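Local atomic coordinates of ATP-dependent protease subunit HslV (Trypanosoma brucei brucei, PDB entry 4HNZ), a protein that forms the threonine-protease chamber of the mitochondrial HslVU complex, hydrolysing proteins unfolded and delivered by the ATPase HslU. Residues 94-105 and 118-126. Residues are numbered along the deposited sequence; the frame is centred on the assembly and turned at random.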
loop_
_atom_site.group_PDB
_atom_site.type_symbol
_atom_site.label_atom_id
_atom_site.label_comp_id
_atom_site.label_asym_id
_atom_site.label_seq_id
_atom_site.Cartn_x
_atom_site.Cartn_y
_atom_site.Cartn_z
ATOM N N SER A 94 4.305 -18.838 -20.357
ATOM C CA SER A 94 4.866 -20.118 -20.009
ATOM C C SER A 94 4.724 -20.994 -21.220
ATOM O O SER A 94 3.798 -20.798 -21.994
ATOM C CB SER A 94 4.080 -20.719 -18.876
ATOM O OG SER A 94 4.378 -19.992 -17.724
ATOM N N LEU A 95 5.614 -21.966 -21.366
ATOM C CA LEU A 95 5.695 -22.833 -22.583
ATOM C C LEU A 95 5.818 -24.233 -22.193
ATOM O O LEU A 95 6.441 -24.525 -21.183
ATOM C CB LEU A 95 6.923 -22.527 -23.405
ATOM C CG LEU A 95 7.098 -21.088 -23.835
ATOM C CD1 LEU A 95 8.410 -20.957 -24.574
ATOM C CD2 LEU A 95 5.935 -20.553 -24.706
ATOM N N ILE A 96 5.159 -25.097 -22.930
ATOM C CA ILE A 96 5.488 -26.518 -22.901
ATOM C C ILE A 96 5.965 -26.883 -24.283
ATOM O O ILE A 96 5.294 -26.586 -25.282
ATOM C CB ILE A 96 4.282 -27.387 -22.561
ATOM C CG1 ILE A 96 3.878 -27.163 -21.120
ATOM C CG2 ILE A 96 4.650 -28.851 -22.710
ATOM C CD1 ILE A 96 2.666 -27.963 -20.680
ATOM N N VAL A 97 7.121 -27.551 -24.333
ATOM C CA VAL A 97 7.706 -28.017 -25.589
ATOM C C VAL A 97 7.706 -29.529 -25.562
ATOM O O VAL A 97 8.311 -30.105 -24.665
ATOM C CB VAL A 97 9.194 -27.632 -25.741
ATOM C CG1 VAL A 97 9.596 -27.599 -27.221
ATOM C CG2 VAL A 97 9.493 -26.323 -25.106
ATOM N N CYS A 98 7.192 -30.148 -26.625
ATOM C CA CYS A 98 7.226 -31.584 -26.808
ATOM C C CYS A 98 7.890 -32.081 -28.053
ATOM O O CYS A 98 7.693 -31.560 -29.140
ATOM C CB CYS A 98 5.810 -32.113 -26.970
ATOM S SG CYS A 98 4.915 -32.049 -25.465
ATOM N N SER A 99 8.680 -33.125 -27.854
ATOM C CA SER A 99 9.057 -34.013 -28.915
ATOM C C SER A 99 8.547 -35.386 -28.508
ATOM O O SER A 99 7.972 -35.571 -27.431
ATOM C CB SER A 99 10.562 -34.036 -29.104
ATOM O OG SER A 99 11.166 -34.623 -27.989
ATOM N N ALA A 100 8.789 -36.363 -29.378
ATOM C CA ALA A 100 8.430 -37.745 -29.079
ATOM C C ALA A 100 9.217 -38.205 -27.859
ATOM O O ALA A 100 8.648 -38.831 -26.968
ATOM C CB ALA A 100 8.686 -38.642 -30.270
ATOM N N GLU A 101 10.482 -37.809 -27.777
ATOM C CA GLU A 101 11.346 -38.200 -26.658
ATOM C C GLU A 101 11.127 -37.392 -25.373
ATOM O O GLU A 101 11.056 -37.975 -24.298
ATOM C CB GLU A 101 12.837 -38.098 -27.052
ATOM C CG GLU A 101 13.358 -39.257 -27.892
ATOM C CD GLU A 101 12.550 -39.464 -29.157
ATOM O OE1 GLU A 101 12.260 -38.441 -29.835
ATOM O OE2 GLU A 101 12.156 -40.637 -29.436
ATOM N N GLU A 102 11.039 -36.066 -25.492
ATOM C CA GLU A 102 11.199 -35.159 -24.365
ATOM C C GLU A 102 10.040 -34.186 -24.275
ATOM O O GLU A 102 9.520 -33.706 -25.276
ATOM C CB GLU A 102 12.518 -34.337 -24.484
ATOM C CG GLU A 102 13.834 -35.127 -24.595
ATOM C CD GLU A 102 15.014 -34.306 -25.174
ATOM O OE1 GLU A 102 15.197 -34.248 -26.421
ATOM O OE2 GLU A 102 15.808 -33.732 -24.384
ATOM N N THR A 103 9.668 -33.855 -23.044
ATOM C CA THR A 103 8.793 -32.740 -22.756
ATOM C C THR A 103 9.423 -31.820 -21.708
ATOM O O THR A 103 9.846 -32.269 -20.636
ATOM C CB THR A 103 7.426 -33.234 -22.192
ATOM O OG1 THR A 103 6.852 -34.218 -23.067
ATOM C CG2 THR A 103 6.482 -32.111 -22.068
ATOM N N LEU A 104 9.382 -30.527 -21.975
ATOM C CA LEU A 104 9.832 -29.522 -21.033
ATOM C C LEU A 104 8.830 -28.411 -20.866
ATOM O O LEU A 104 8.255 -27.915 -21.812
ATOM C CB LEU A 104 11.123 -28.845 -21.505
ATOM C CG LEU A 104 12.220 -29.852 -21.590
ATOM C CD1 LEU A 104 12.582 -30.047 -23.035
ATOM C CD2 LEU A 104 13.432 -29.406 -20.781
ATOM N N GLU A 105 8.780 -27.931 -19.652
ATOM C CA GLU A 105 8.049 -26.780 -19.326
ATOM C C GLU A 105 9.056 -25.681 -18.944
ATOM O O GLU A 105 9.997 -25.893 -18.173
ATOM C CB GLU A 105 7.101 -27.120 -18.164
ATOM C CG GLU A 105 6.638 -25.940 -17.337
ATOM C CD GLU A 105 5.843 -26.366 -16.078
ATOM O OE1 GLU A 105 5.527 -27.593 -15.941
ATOM O OE2 GLU A 105 5.530 -25.443 -15.249
ATOM N N ASP A 118 5.520 -40.376 -14.579
ATOM C CA ASP A 118 4.201 -40.431 -15.144
ATOM C C ASP A 118 4.024 -39.691 -16.488
ATOM O O ASP A 118 2.963 -39.773 -17.069
ATOM C CB ASP A 118 3.176 -39.941 -14.114
ATOM C CG ASP A 118 3.349 -38.468 -13.763
ATOM O OD1 ASP A 118 3.936 -37.678 -14.574
ATOM O OD2 ASP A 118 2.925 -38.093 -12.648
ATOM N N GLY A 119 5.026 -38.963 -16.963
ATOM C CA GLY A 119 4.936 -38.308 -18.268
ATOM C C GLY A 119 4.030 -37.094 -18.374
ATOM O O GLY A 119 3.715 -36.638 -19.467
ATOM N N ILE A 120 3.656 -36.502 -17.254
ATOM C CA ILE A 120 2.671 -35.413 -17.276
ATOM C C ILE A 120 3.275 -34.054 -16.928
ATOM O O ILE A 120 3.954 -33.897 -15.923
ATOM C CB ILE A 120 1.520 -35.708 -16.276
ATOM C CG1 ILE A 120 0.774 -36.934 -16.708
ATOM C CG2 ILE A 120 0.557 -34.512 -16.141
ATOM C CD1 ILE A 120 -0.078 -37.506 -15.593
ATOM N N VAL A 121 2.950 -33.070 -17.750
ATOM C CA VAL A 121 3.360 -31.690 -17.571
ATOM C C VAL A 121 2.211 -30.786 -17.942
ATOM O O VAL A 121 1.472 -31.086 -18.852
ATOM C CB VAL A 121 4.509 -31.333 -18.560
ATOM C CG1 VAL A 121 4.913 -29.874 -18.443
ATOM C CG2 VAL A 121 5.732 -32.178 -18.268
ATOM N N ALA A 122 2.068 -29.677 -17.241
ATOM C CA ALA A 122 0.965 -28.763 -17.512
ATOM C C ALA A 122 1.257 -27.364 -17.014
ATOM O O ALA A 122 1.922 -27.192 -15.997
ATOM C CB ALA A 122 -0.307 -29.270 -16.840
ATOM N N ILE A 123 0.691 -26.384 -17.710
ATOM C CA ILE A 123 0.806 -24.985 -17.353
ATOM C C ILE A 123 -0.543 -24.255 -17.495
ATOM O O ILE A 123 -1.513 -24.800 -18.016
ATOM C CB ILE A 123 1.832 -24.240 -18.216
ATOM C CG1 ILE A 123 1.546 -24.399 -19.708
ATOM C CG2 ILE A 123 3.219 -24.759 -17.898
ATOM C CD1 ILE A 123 2.404 -23.553 -20.625
ATOM N N GLY A 124 -0.551 -22.990 -17.018
ATOM C CA GLY A 124 -1.706 -22.112 -17.081
ATOM C C GLY A 124 -2.466 -22.118 -15.770
ATOM O O GLY A 124 -2.251 -22.955 -14.944
ATOM N N SER A 125 -3.394 -21.193 -15.623
ATOM C CA SER A 125 -4.298 -21.167 -14.503
ATOM C C SER A 125 -4.973 -22.497 -14.287
ATOM O O SER A 125 -5.332 -22.827 -13.174
ATOM C CB SER A 125 -5.378 -20.080 -14.750
ATOM O OG SER A 125 -5.953 -20.224 -16.058
ATOM N N GLY A 126 -5.232 -23.264 -15.340
ATOM C CA GLY A 126 -5.902 -24.562 -15.149
ATOM C C GLY A 126 -4.987 -25.784 -15.094
ATOM O O GLY A 126 -5.450 -26.910 -14.828
HETATM O O HOH W 1 4.447 -35.226 -21.447
HETATM O O HOH W 2 3.425 -26.008 -14.021
HETATM O O HOH W 3 3.765 -29.516 -14.958
#
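The two facing β-sheets of the proteasome-type Ntn-hydrolase sandwich meet where I123 and V121 of strand 120-123 pack against the hairpin 94-105. That these are layers and not neighbouring strands follows from the axes: strand 120-123 passes 7.4 Å from strand 94-98 and 7.6 Å from strand 103-105, and direct contact is made through side chains. I123 packs against S94, I96 and E105. Its chi1 of 54° tucks CG1 over the backbone and sends CD1 to S94, 3.4 Å from S94 O. The side chains of I123 and I96 run past one another in opposite senses, CG1 of I123 beside CG1 and CD1 of I96, while branch CG2 of I123 lies 3.6 Å from E105 CD. I96 CD1 fills the adjoining spot, 3.7 Å from V121 CG1 and close to the A122 backbone. V121 splits its methyls: CG1 meets the CB and OE1 of E105, and CG2 meets T103 CG2.

E105 runs extended beyond CG (chi2 -172°) along this apolar surface, and its carboxylate is tied to A122 through water. One water donates to E105 OE1 and accepts from A122 N at 2.8 Å; a second donates to A122 O, its leg to E105 OE2 being doubtfully short. T103 OG1 has its main partner in R7 NH1. Just after the strand, S125 OG hydrogen-bonds to the N of T1, the probable nucleophile, and the I123 side chain comes within about 6 Å of that of T1. The chemistry thus combines interlayer apolar packing with water-mediated links that give the buried carboxylate polar partners and tie it to the backbone of A122.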